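Cell division control protein Cdc48 (Mycobacterium smegmatis, PDB 5E7P) is a AAA-family ATPase that probably binds and hydrolyses ATP and carries two nucleotide sites, both occupied by ADP in this crystal. Local coordinates at residues A[26-31]-A[87-92]; A[343-348]-A[374-379]; A[589-594]-A[608-613]. All blocks are in the same frame, centred on the assembly; numbering follows the deposited sequence.

Interaction 1: residues A[26-31]-A[87-92]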
ATOM      1  N   ALA A  26     -14.223  -9.894  26.413  1.00 53.77           N
ATOM      2  CA  ALA A  26     -12.830  -9.480  26.289  1.00 53.31           C
ATOM      3  C   ALA A  26     -11.954 -10.145  27.342  1.00 57.18           C
ATOM      4  O   ALA A  26     -12.010  -9.790  28.520  1.00 59.78           O
ATOM      5  CB  ALA A  26     -12.719  -7.966  26.385  1.00 51.11           C
ATOM      6  N   ARG A  27     -11.146 -11.110  26.914  1.00 57.75           N
ATOM      7  CA  ARG A  27     -10.218 -11.780  27.818  1.00 60.57           C
ATOM      8  C   ARG A  27      -8.797 -11.252  27.646  1.00 58.67           C
ATOM      9  O   ARG A  27      -8.391 -10.880  26.547  1.00 56.89           O
ATOM     10  CB  ARG A  27     -10.250 -13.295  27.610  1.00 64.27           C
ATOM     11  CG  ARG A  27     -11.622 -13.917  27.824  1.00 69.06           C
ATOM     12  CD  ARG A  27     -11.532 -15.431  27.938  1.00 74.36           C
ATOM     13  NE  ARG A  27     -10.605 -16.001  26.963  1.00 76.25           N
ATOM     14  CZ  ARG A  27     -10.442 -17.305  26.758  1.00 77.51           C
ATOM     15  NH1 ARG A  27      -9.574 -17.733  25.851  1.00 76.83           N
ATOM     16  NH2 ARG A  27     -11.151 -18.181  27.459  1.00 79.00           N
ATOM     17  N   LEU A  28      -8.050 -11.221  28.745  1.00 59.68           N
ATOM     18  CA  LEU A  28      -6.687 -10.706  28.740  1.00 59.57           C
ATOM     19  C   LEU A  28      -5.737 -11.662  28.027  1.00 60.72           C
ATOM     20  O   LEU A  28      -5.607 -12.825  28.411  1.00 61.22           O
ATOM     21  CB  LEU A  28      -6.215 -10.454  30.177  1.00 61.30           C
ATOM     22  CG  LEU A  28      -4.893  -9.717  30.432  1.00 62.40           C
ATOM     23  CD1 LEU A  28      -3.714 -10.679  30.509  1.00 63.76           C
ATOM     24  CD2 LEU A  28      -4.646  -8.648  29.374  1.00 60.18           C
ATOM     25  N   ASN A  29      -5.077 -11.166  26.985  1.00 61.08           N
ATOM     26  CA  ASN A  29      -4.066 -11.942  26.281  1.00 61.64           C
ATOM     27  C   ASN A  29      -2.859 -12.143  27.189  1.00 64.41           C
ATOM     28  O   ASN A  29      -2.177 -11.185  27.548  1.00 65.13           O
ATOM     29  CB  ASN A  29      -3.655 -11.239  24.986  1.00 59.86           C
ATOM     30  CG  ASN A  29      -2.930 -12.164  24.022  1.00 58.95           C
ATOM     31  OD1 ASN A  29      -2.203 -13.066  24.437  1.00 60.26           O
ATOM     32  ND2 ASN A  29      -3.130 -11.943  22.727  1.00 56.32           N
ATOM     33  N   THR A  30      -2.605 -13.393  27.558  1.00 67.05           N
ATOM     34  CA  THR A  30      -1.566 -13.710  28.533  1.00 71.05           C
ATOM     35  C   THR A  30      -0.175 -13.856  27.913  1.00 72.43           C
ATOM     36  O   THR A  30       0.830 -13.851  28.625  1.00 74.95           O
ATOM     37  CB  THR A  30      -1.907 -14.994  29.312  1.00 73.41           C
ATOM     38  OG1 THR A  30      -2.135 -16.066  28.389  1.00 72.13           O
ATOM     39  CG2 THR A  30      -3.156 -14.788  30.157  1.00 74.78           C
ATOM     40  N   SER A  31      -0.119 -13.988  26.592  1.00 69.85           N
ATOM     41  CA  SER A  31       1.156 -14.129  25.898  1.00 69.21           C
ATOM     42  C   SER A  31       1.859 -12.782  25.747  1.00 67.37           C
ATOM     43  O   SER A  31       1.352 -11.879  25.082  1.00 65.77           O
ATOM     44  CB  SER A  31       0.954 -14.773  24.525  1.00 69.06           C
ATOM     45  OG  SER A  31       2.188 -14.907  23.840  1.00 70.46           O
ATOM     46  N   VAL A  87      -2.892  -2.862  27.351  1.00 65.57           N
ATOM     47  CA  VAL A  87      -3.068  -1.491  26.880  1.00 64.30           C
ATOM     48  C   VAL A  87      -4.358  -1.302  26.082  1.00 62.30           C
ATOM     49  O   VAL A  87      -4.953  -0.225  26.110  1.00 62.16           O
ATOM     50  CB  VAL A  87      -1.860  -0.992  26.051  1.00 62.79           C
ATOM     51  CG1 VAL A  87      -0.636  -0.833  26.940  1.00 64.50           C
ATOM     52  CG2 VAL A  87      -1.576  -1.932  24.898  1.00 60.90           C
ATOM     53  N   THR A  88      -4.789  -2.345  25.378  1.00 59.84           N
ATOM     54  CA  THR A  88      -6.020  -2.273  24.595  1.00 56.47           C
ATOM     55  C   THR A  88      -7.239  -2.247  25.510  1.00 56.02           C
ATOM     56  O   THR A  88      -8.176  -1.479  25.286  1.00 56.21           O
ATOM     57  CB  THR A  88      -6.148  -3.446  23.603  1.00 53.88           C
ATOM     58  OG1 THR A  88      -4.970  -3.517  22.791  1.00 53.59           O
ATOM     59  CG2 THR A  88      -7.354  -3.253  22.707  1.00 50.85           C
ATOM     60  N   LEU A  89      -7.219  -3.091  26.538  1.00 55.86           N
ATOM     61  CA  LEU A  89      -8.270  -3.096  27.550  1.00 56.53           C
ATOM     62  C   LEU A  89      -8.396  -1.715  28.182  1.00 55.78           C
ATOM     63  O   LEU A  89      -9.499  -1.237  28.448  1.00 56.47           O
ATOM     64  CB  LEU A  89      -7.972  -4.133  28.634  1.00 59.08           C
ATOM     65  CG  LEU A  89      -8.138  -5.610  28.275  1.00 60.00           C
ATOM     66  CD1 LEU A  89      -7.739  -6.484  29.452  1.00 62.67           C
ATOM     67  CD2 LEU A  89      -9.569  -5.903  27.854  1.00 59.56           C
ATOM     68  N   SER A  90      -7.253  -1.078  28.411  1.00 53.66           N
ATOM     69  CA  SER A  90      -7.214   0.259  28.985  1.00 51.18           C
ATOM     70  C   SER A  90      -7.715   1.309  27.995  1.00 48.37           C
ATOM     71  O   SER A  90      -8.478   2.201  28.361  1.00 49.52           O
ATOM     72  CB  SER A  90      -5.793   0.589  29.442  1.00 51.89           C
ATOM     73  OG  SER A  90      -5.716   1.905  29.958  1.00 53.42           O
ATOM     74  N   ASN A  91      -7.288   1.196  26.740  1.00 44.82           N
ATOM     75  CA  ASN A  91      -7.682   2.155  25.708  1.00 42.85           C
ATOM     76  C   ASN A  91      -9.164   2.083  25.347  1.00 41.58           C
ATOM     77  O   ASN A  91      -9.756   3.075  24.923  1.00 40.70           O
ATOM     78  CB  ASN A  91      -6.832   1.977  24.445  1.00 41.06           C
ATOM     79  CG  ASN A  91      -5.391   2.405  24.643  1.00 42.62           C
ATOM     80  OD1 ASN A  91      -5.070   3.123  25.592  1.00 45.27           O
ATOM     81  ND2 ASN A  91      -4.512   1.971  23.742  1.00 39.69           N
ATOM     82  N   ALA A  92      -9.756   0.905  25.514  1.00 41.54           N
ATOM     83  CA  ALA A  92     -11.150   0.692  25.146  1.00 41.44           C
ATOM     84  C   ALA A  92     -12.092   0.887  26.332  1.00 43.92           C
ATOM     85  O   ALA A  92     -13.312   0.892  26.169  1.00 43.02           O
ATOM     86  CB  ALA A  92     -11.334  -0.693  24.546  1.00 39.84           C
TER

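Interaction 2: residues A[343-348]-A[374-379]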
ATOM      1  N   PRO A 343      -3.194  28.558  -1.468  1.00 43.30           N
ATOM      2  CA  PRO A 343      -2.484  29.606  -2.216  1.00 41.37           C
ATOM      3  C   PRO A 343      -0.970  29.531  -2.048  1.00 37.64           C
ATOM      4  O   PRO A 343      -0.233  29.916  -2.954  1.00 37.31           O
ATOM      5  CB  PRO A 343      -3.009  30.898  -1.585  1.00 44.74           C
ATOM      6  CG  PRO A 343      -4.358  30.541  -1.073  1.00 45.89           C
ATOM      7  CD  PRO A 343      -4.247  29.120  -0.602  1.00 44.59           C
ATOM      8  N   VAL A 344      -0.517  29.040  -0.900  1.00 36.39           N
ATOM      9  CA  VAL A 344       0.909  28.927  -0.618  1.00 37.68           C
ATOM     10  C   VAL A 344       1.611  27.963  -1.580  1.00 33.64           C
ATOM     11  O   VAL A 344       2.809  28.087  -1.828  1.00 33.86           O
ATOM     12  CB  VAL A 344       1.155  28.480   0.840  1.00 40.59           C
ATOM     13  CG1 VAL A 344       0.725  27.030   1.043  1.00 41.26           C
ATOM     14  CG2 VAL A 344       2.615  28.668   1.230  1.00 41.30           C
ATOM     15  N   ALA A 345       0.856  27.020  -2.134  1.00 29.98           N
ATOM     16  CA  ALA A 345       1.422  26.026  -3.039  1.00 30.25           C
ATOM     17  C   ALA A 345       1.977  26.684  -4.292  1.00 30.73           C
ATOM     18  O   ALA A 345       2.978  26.230  -4.847  1.00 31.34           O
ATOM     19  CB  ALA A 345       0.381  24.970  -3.404  1.00 29.49           C
ATOM     20  N   THR A 346       1.327  27.758  -4.730  1.00 32.17           N
ATOM     21  CA  THR A 346       1.787  28.502  -5.898  1.00 33.98           C
ATOM     22  C   THR A 346       3.179  29.085  -5.673  1.00 33.76           C
ATOM     23  O   THR A 346       4.043  29.009  -6.550  1.00 32.18           O
ATOM     24  CB  THR A 346       0.808  29.625  -6.284  1.00 36.94           C
ATOM     25  OG1 THR A 346      -0.397  29.048  -6.801  1.00 38.03           O
ATOM     26  CG2 THR A 346       1.419  30.532  -7.348  1.00 36.56           C
ATOM     27  N   LEU A 347       3.398  29.646  -4.488  1.00 34.45           N
ATOM     28  CA  LEU A 347       4.696  30.221  -4.145  1.00 34.43           C
ATOM     29  C   LEU A 347       5.752  29.147  -3.896  1.00 33.81           C
ATOM     30  O   LEU A 347       6.926  29.325  -4.237  1.00 31.96           O
ATOM     31  CB  LEU A 347       4.576  31.144  -2.930  1.00 35.50           C
ATOM     32  CG  LEU A 347       3.752  32.414  -3.155  1.00 37.65           C
ATOM     33  CD1 LEU A 347       3.748  33.283  -1.914  1.00 40.33           C
ATOM     34  CD2 LEU A 347       4.281  33.189  -4.348  1.00 37.72           C
ATOM     35  N   ILE A 348       5.333  28.036  -3.296  1.00 32.49           N
ATOM     36  CA  ILE A 348       6.240  26.919  -3.066  1.00 32.85           C
ATOM     37  C   ILE A 348       6.720  26.348  -4.398  1.00 34.69           C
ATOM     38  O   ILE A 348       7.907  26.067  -4.572  1.00 34.62           O
ATOM     39  CB  ILE A 348       5.580  25.814  -2.221  1.00 30.29           C
ATOM     40  CG1 ILE A 348       5.265  26.343  -0.822  1.00 32.27           C
ATOM     41  CG2 ILE A 348       6.491  24.603  -2.120  1.00 25.05           C
ATOM     42  CD1 ILE A 348       4.590  25.331   0.073  1.00 31.90           C
ATOM     43  N   ASP A 374       0.328  17.719  -6.072  1.00 34.08           N
ATOM     44  CA  ASP A 374      -0.122  18.858  -6.873  1.00 32.89           C
ATOM     45  C   ASP A 374       0.225  18.658  -8.344  1.00 30.87           C
ATOM     46  O   ASP A 374       1.372  18.366  -8.683  1.00 28.82           O
ATOM     47  CB  ASP A 374       0.543  20.140  -6.352  1.00 35.71           C
ATOM     48  CG  ASP A 374      -0.168  21.411  -6.803  1.00 37.50           C
ATOM     49  OD1 ASP A 374      -0.643  21.482  -7.956  1.00 38.04           O
ATOM     50  OD2 ASP A 374      -0.244  22.351  -5.987  1.00 37.48           O
ATOM     51  N   ALA A 375      -0.775  18.806  -9.210  1.00 31.43           N
ATOM     52  CA  ALA A 375      -0.609  18.555 -10.640  1.00 32.63           C
ATOM     53  C   ALA A 375       0.493  19.406 -11.261  1.00 35.26           C
ATOM     54  O   ALA A 375       1.146  18.989 -12.218  1.00 35.60           O
ATOM     55  CB  ALA A 375      -1.918  18.779 -11.374  1.00 32.17           C
ATOM     56  N   ARG A 376       0.701  20.593 -10.703  1.00 36.85           N
ATOM     57  CA  ARG A 376       1.669  21.540 -11.239  1.00 36.89           C
ATOM     58  C   ARG A 376       3.113  21.120 -10.968  1.00 37.59           C
ATOM     59  O   ARG A 376       4.045  21.720 -11.503  1.00 38.95           O
ATOM     60  CB  ARG A 376       1.400  22.942 -10.687  1.00 37.51           C
ATOM     61  CG  ARG A 376       0.031  23.491 -11.072  1.00 37.02           C
ATOM     62  CD  ARG A 376      -0.321  24.744 -10.293  1.00 34.53           C
ATOM     63  NE  ARG A 376      -0.482  24.477  -8.868  1.00 32.25           N
ATOM     64  CZ  ARG A 376      -0.703  25.415  -7.952  1.00 33.92           C
ATOM     65  NH1 ARG A 376      -0.786  26.694  -8.304  1.00 36.16           N
ATOM     66  NH2 ARG A 376      -0.833  25.072  -6.677  1.00 32.51           N
ATOM     67  N   LEU A 377       3.295  20.092 -10.140  1.00 35.64           N
ATOM     68  CA  LEU A 377       4.623  19.537  -9.889  1.00 33.78           C
ATOM     69  C   LEU A 377       4.986  18.557 -10.995  1.00 33.64           C
ATOM     70  O   LEU A 377       6.142  18.461 -11.404  1.00 33.71           O
ATOM     71  CB  LEU A 377       4.686  18.842  -8.524  1.00 32.66           C
ATOM     72  CG  LEU A 377       5.997  18.129  -8.166  1.00 32.48           C
ATOM     73  CD1 LEU A 377       6.392  18.383  -6.717  1.00 31.28           C
ATOM     74  CD2 LEU A 377       5.889  16.632  -8.423  1.00 34.02           C
ATOM     75  N   ARG A 378       3.984  17.831 -11.472  1.00 34.58           N
ATOM     76  CA  ARG A 378       4.163  16.891 -12.566  1.00 36.40           C
ATOM     77  C   ARG A 378       4.041  17.645 -13.886  1.00 37.61           C
ATOM     78  O   ARG A 378       3.127  17.415 -14.676  1.00 41.54           O
ATOM     79  CB  ARG A 378       3.127  15.773 -12.463  1.00 38.87           C
ATOM     80  CG  ARG A 378       3.114  15.103 -11.092  1.00 39.73           C
ATOM     81  CD  ARG A 378       1.975  14.101 -10.957  1.00 41.57           C
ATOM     82  NE  ARG A 378       0.764  14.685 -10.387  1.00 41.78           N
ATOM     83  CZ  ARG A 378      -0.470  14.418 -10.807  1.00 42.19           C
ATOM     84  NH1 ARG A 378      -0.668  13.581 -11.815  1.00 41.80           N
ATOM     85  NH2 ARG A 378      -1.509  14.995 -10.221  1.00 44.62           N
ATOM     86  N   ALA A 379       4.980  18.556 -14.101  1.00 36.78           N
ATOM     87  CA  ALA A 379       4.974  19.434 -15.258  1.00 37.26           C
ATOM     88  C   ALA A 379       6.414  19.625 -15.720  1.00 38.20           C
ATOM     89  O   ALA A 379       7.340  19.465 -14.923  1.00 36.84           O
ATOM     90  CB  ALA A 379       4.342  20.772 -14.891  1.00 36.24           C
TER
HETATM   91  O   HOH W   1      -2.041  27.246  -5.508  1.00 28.26           O

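Interaction 3: residues A[589-594]-A[608-613]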
ATOM      1  N   ALA A 589     -15.214   4.706 -19.081  1.00 52.62           N
ATOM      2  CA  ALA A 589     -15.314   6.103 -18.672  1.00 54.54           C
ATOM      3  C   ALA A 589     -14.134   6.899 -19.221  1.00 54.83           C
ATOM      4  O   ALA A 589     -14.273   8.062 -19.595  1.00 57.13           O
ATOM      5  CB  ALA A 589     -15.376   6.215 -17.157  1.00 54.02           C
ATOM      6  N   LEU A 590     -12.973   6.256 -19.271  1.00 53.02           N
ATOM      7  CA  LEU A 590     -11.761   6.898 -19.761  1.00 53.22           C
ATOM      8  C   LEU A 590     -11.846   7.136 -21.265  1.00 54.60           C
ATOM      9  O   LEU A 590     -11.346   8.142 -21.771  1.00 56.60           O
ATOM     10  CB  LEU A 590     -10.539   6.041 -19.422  1.00 52.23           C
ATOM     11  CG  LEU A 590      -9.223   6.753 -19.099  1.00 54.54           C
ATOM     12  CD1 LEU A 590      -8.288   5.812 -18.354  1.00 52.86           C
ATOM     13  CD2 LEU A 590      -8.552   7.278 -20.356  1.00 57.85           C
ATOM     14  N   ALA A 591     -12.485   6.209 -21.976  1.00 52.37           N
ATOM     15  CA  ALA A 591     -12.626   6.324 -23.426  1.00 51.01           C
ATOM     16  C   ALA A 591     -13.998   5.869 -23.920  1.00 50.58           C
ATOM     17  O   ALA A 591     -14.127   4.791 -24.500  1.00 50.01           O
ATOM     18  CB  ALA A 591     -11.522   5.546 -24.129  1.00 49.00           C
ATOM     19  N   PRO A 592     -15.030   6.695 -23.693  1.00 51.81           N
ATOM     20  CA  PRO A 592     -16.386   6.368 -24.142  1.00 52.96           C
ATOM     21  C   PRO A 592     -16.553   6.603 -25.641  1.00 53.76           C
ATOM     22  O   PRO A 592     -15.690   7.218 -26.268  1.00 54.25           O
ATOM     23  CB  PRO A 592     -17.251   7.354 -23.358  1.00 54.24           C
ATOM     24  CG  PRO A 592     -16.370   8.541 -23.186  1.00 54.71           C
ATOM     25  CD  PRO A 592     -14.980   7.994 -22.997  1.00 52.56           C
ATOM     26  N   ARG A 593     -17.651   6.111 -26.204  1.00 53.77           N
ATOM     27  CA  ARG A 593     -17.928   6.300 -27.622  1.00 54.77           C
ATOM     28  C   ARG A 593     -18.160   7.772 -27.937  1.00 57.02           C
ATOM     29  O   ARG A 593     -18.670   8.522 -27.104  1.00 56.12           O
ATOM     30  CB  ARG A 593     -19.140   5.472 -28.054  1.00 55.56           C
ATOM     31  CG  ARG A 593     -18.864   3.986 -28.189  1.00 55.07           C
ATOM     32  CD  ARG A 593     -20.134   3.215 -28.513  1.00 57.22           C
ATOM     33  NE  ARG A 593     -19.873   1.793 -28.718  1.00 56.76           N
ATOM     34  CZ  ARG A 593     -19.676   1.231 -29.906  1.00 56.91           C
ATOM     35  NH1 ARG A 593     -19.717   1.969 -31.007  1.00 57.90           N
ATOM     36  NH2 ARG A 593     -19.443  -0.072 -29.993  1.00 55.49           N
ATOM     37  N   ARG A 594     -17.770   8.176 -29.141  1.00 60.30           N
ATOM     38  CA  ARG A 594     -17.967   9.546 -29.599  1.00 64.20           C
ATOM     39  C   ARG A 594     -19.451   9.894 -29.606  1.00 66.72           C
ATOM     40  O   ARG A 594     -20.263   9.188 -30.203  1.00 66.99           O
ATOM     41  CB  ARG A 594     -17.363   9.728 -30.992  1.00 67.31           C
ATOM     42  CG  ARG A 594     -17.770  11.010 -31.696  1.00 73.18           C
ATOM     43  CD  ARG A 594     -18.517  10.695 -32.984  1.00 78.11           C
ATOM     44  NE  ARG A 594     -17.776   9.754 -33.820  1.00 79.91           N
ATOM     45  CZ  ARG A 594     -18.282   9.137 -34.884  1.00 82.60           C
ATOM     46  NH1 ARG A 594     -19.539   9.358 -35.245  1.00 84.86           N
ATOM     47  NH2 ARG A 594     -17.532   8.295 -35.584  1.00 82.05           N
ATOM     48  N   ALA A 608      -7.804  10.394 -28.182  1.00 38.97           N
ATOM     49  CA  ALA A 608      -6.785  10.460 -29.225  1.00 39.54           C
ATOM     50  C   ALA A 608      -5.392  10.290 -28.628  1.00 40.05           C
ATOM     51  O   ALA A 608      -4.532   9.623 -29.206  1.00 39.64           O
ATOM     52  CB  ALA A 608      -6.881  11.773 -29.990  1.00 40.33           C
ATOM     53  N   SER A 609      -5.178  10.892 -27.463  1.00 41.87           N
ATOM     54  CA  SER A 609      -3.913  10.746 -26.755  1.00 43.63           C
ATOM     55  C   SER A 609      -3.751   9.308 -26.279  1.00 40.41           C
ATOM     56  O   SER A 609      -2.654   8.752 -26.314  1.00 40.38           O
ATOM     57  CB  SER A 609      -3.840  11.705 -25.566  1.00 46.95           C
ATOM     58  OG  SER A 609      -2.595  11.595 -24.899  1.00 48.49           O
ATOM     59  N   LEU A 610      -4.856   8.712 -25.842  1.00 38.17           N
ATOM     60  CA  LEU A 610      -4.850   7.330 -25.377  1.00 36.22           C
ATOM     61  C   LEU A 610      -4.458   6.373 -26.502  1.00 35.17           C
ATOM     62  O   LEU A 610      -3.593   5.512 -26.323  1.00 31.43           O
ATOM     63  CB  LEU A 610      -6.219   6.954 -24.809  1.00 36.13           C
ATOM     64  CG  LEU A 610      -6.313   5.590 -24.130  1.00 35.58           C
ATOM     65  CD1 LEU A 610      -5.225   5.457 -23.077  1.00 35.18           C
ATOM     66  CD2 LEU A 610      -7.690   5.401 -23.509  1.00 36.87           C
ATOM     67  N   LEU A 611      -5.090   6.536 -27.662  1.00 37.61           N
ATOM     68  CA  LEU A 611      -4.771   5.736 -28.841  1.00 37.99           C
ATOM     69  C   LEU A 611      -3.298   5.881 -29.207  1.00 38.97           C
ATOM     70  O   LEU A 611      -2.635   4.903 -29.554  1.00 37.15           O
ATOM     71  CB  LEU A 611      -5.645   6.156 -30.026  1.00 39.57           C
ATOM     72  CG  LEU A 611      -7.149   5.923 -29.869  1.00 39.91           C
ATOM     73  CD1 LEU A 611      -7.916   6.505 -31.045  1.00 39.97           C
ATOM     74  CD2 LEU A 611      -7.436   4.441 -29.724  1.00 38.84           C
ATOM     75  N   THR A 612      -2.796   7.110 -29.119  1.00 40.56           N
ATOM     76  CA  THR A 612      -1.397   7.400 -29.404  1.00 41.88           C
ATOM     77  C   THR A 612      -0.477   6.653 -28.447  1.00 41.20           C
ATOM     78  O   THR A 612       0.514   6.057 -28.867  1.00 40.91           O
ATOM     79  CB  THR A 612      -1.102   8.916 -29.307  1.00 43.56           C
ATOM     80  OG1 THR A 612      -1.947   9.631 -30.217  1.00 45.09           O
ATOM     81  CG2 THR A 612       0.359   9.203 -29.638  1.00 41.21           C
ATOM     82  N   GLU A 613      -0.812   6.686 -27.161  1.00 40.98           N
ATOM     83  CA  GLU A 613      -0.011   6.008 -26.147  1.00 41.44           C
ATOM     84  C   GLU A 613      -0.077   4.489 -26.299  1.00 38.74           C
ATOM     85  O   GLU A 613       0.930   3.798 -26.132  1.00 36.94           O
ATOM     86  CB  GLU A 613      -0.449   6.425 -24.742  1.00 44.71           C
ATOM     87  CG  GLU A 613      -0.225   7.897 -24.438  1.00 49.55           C
ATOM     88  CD  GLU A 613       1.220   8.317 -24.627  1.00 53.82           C
ATOM     89  OE1 GLU A 613       1.500   9.089 -25.570  1.00 56.50           O
ATOM     90  OE2 GLU A 613       2.077   7.879 -23.831  1.00 54.01           O
TER

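Interaction 1: residues A[26-31]-A[87-92]
L89 lays its forked end over the side chains of A26 and L28, joining helix 86-92 to strand 22-28 in the CDC48 N-terminal domain, a member of the double-psi beta-barrel clan. The contact illustrates how one branched residue can serve two strand positions at once. Its methyls divide the work: CD2 of L89 meets CB of A26 at 4.0 Å, while CD1 of L89 meets CD2 of L28 at 3.8 Å. With CG of L89 beside its backbone N and anti to the carbonyl carbon (chi1 -73°), the fork spreads along the strand, one methyl toward each residue. The CB of A26 points toward the helix. L28 instead leaves its backbone off to one side, and only the end of its chain swings back, so that it meets L89 at about a right angle. L84, from strand 81-84, touches both A26 and L89 and extends the apolar patch to the neighbouring strand. Polar bonds play no part between the two segments, whose closest CA atoms, those of L28 and L89, are 7.9 Å apart. Past L28 the strand gives way to an Asx turn, in which OD1 of N29 accepts a bond from the backbone N of S31 at 3.1 Å.

Interaction 2: residues A[343-348]-A[374-379]
Across this contact the CA atoms of A345 and D374 lie 8.3 Å apart and those of T346 and R376 8.8 Å apart; the N-terminal part of helix 344-356 and an irregular loop stand well apart, and side chains make the contact. The loop prepares its own contact group. D374 and R376 form a salt bridge in which the guanidinium is gripped side-on: NE of R376 donates to OD1 of D374, and NH2 of R376 donates to OD2 of D374 at 2.9 Å. Both carboxylate oxygens lie near the guanidinium plane. OD1 of D374 also accepts the backbone N of R376, making an Asx turn, and this bond and the one from NE reach the oxygen from the same face of the carboxylate. The two side-chain bonds fix the rotation of the arginine head, and the backbone bond helps hold the carboxylate that receives it. In this P-loop NTPase fold helix 344-356 leads into strand 361-366 of the central sheet, and the loop leads from that strand to strand 385-388. The bend at chi3 of R376 (-66°) brings its head back beside the aspartate and up to the helix. There CB of A345 lies 3.5 Å from NH2 of R376, approaching the guanidinium obliquely, and 3.7 Å from OD2 of D374. OG1 of T346 sits at the edge of the guanidinium, 2.8 Å from NH1 of R376. A water bridges the pair, accepting from NH2 of R376 at 2.7 Å and bonding OG1 of T346. P341 and L349 both touch D374 and R376.

Interaction 3: residues A[589-594]-A[608-613]
Two torsions bring L610 to its partners: a chi1 of -173°, which sets CG opposite the backbone N, and a chi2 of 53°, which leaves CD2 as the methyl that touches the other segment. That methyl lies 3.8 Å from CD2 of L590 and 3.9 Å from CB of A591, so a single carbon meets both residues. The side chains of L590 and L610 run obliquely to each other, whereas A591 offers only its short CB, directed at the helix. A591 is where the chain leaves helical conformation, and the contact therefore seats the end of helix 587-590 against helix 602-617. All three residues are buried, and the union is wholly apolar. Two residues further along, T612 bonds twice to O of A608, one turn back: its backbone N and its OG1, the latter at 2.8 Å, reach that oxygen from opposite faces of the carbonyl plane. The setting is the second AAA module, a P-loop NTPase fold. L584 of strand 580-585, the central-sheet strand just ahead of helix 587-590, touches both L590 and L610. F571 of helix 563-576 packs on L610, while V606 and V607, a turn earlier in helix 602-617, pack on L590 and A591 respectively.

The three contacts follow one another along the chain, each in a different domain: interaction 1 in the N-terminal domain, interaction 2 in the first AAA module and interaction 3 in the second. Interaction 1 stands apart, its centre 46 Å from that of interaction 2 and 54 Å from that of interaction 3, on the opposite side of the chain's centre from the latter. Interactions 2 and 3 come closer, with nearest atoms about 13 Å apart. The modules are joined near them by a salt bridge from R378 to E569, on helix 563-576, the helix that also borders interaction 3. None belongs to either ADP pocket; all lie away from the nucleotide sites.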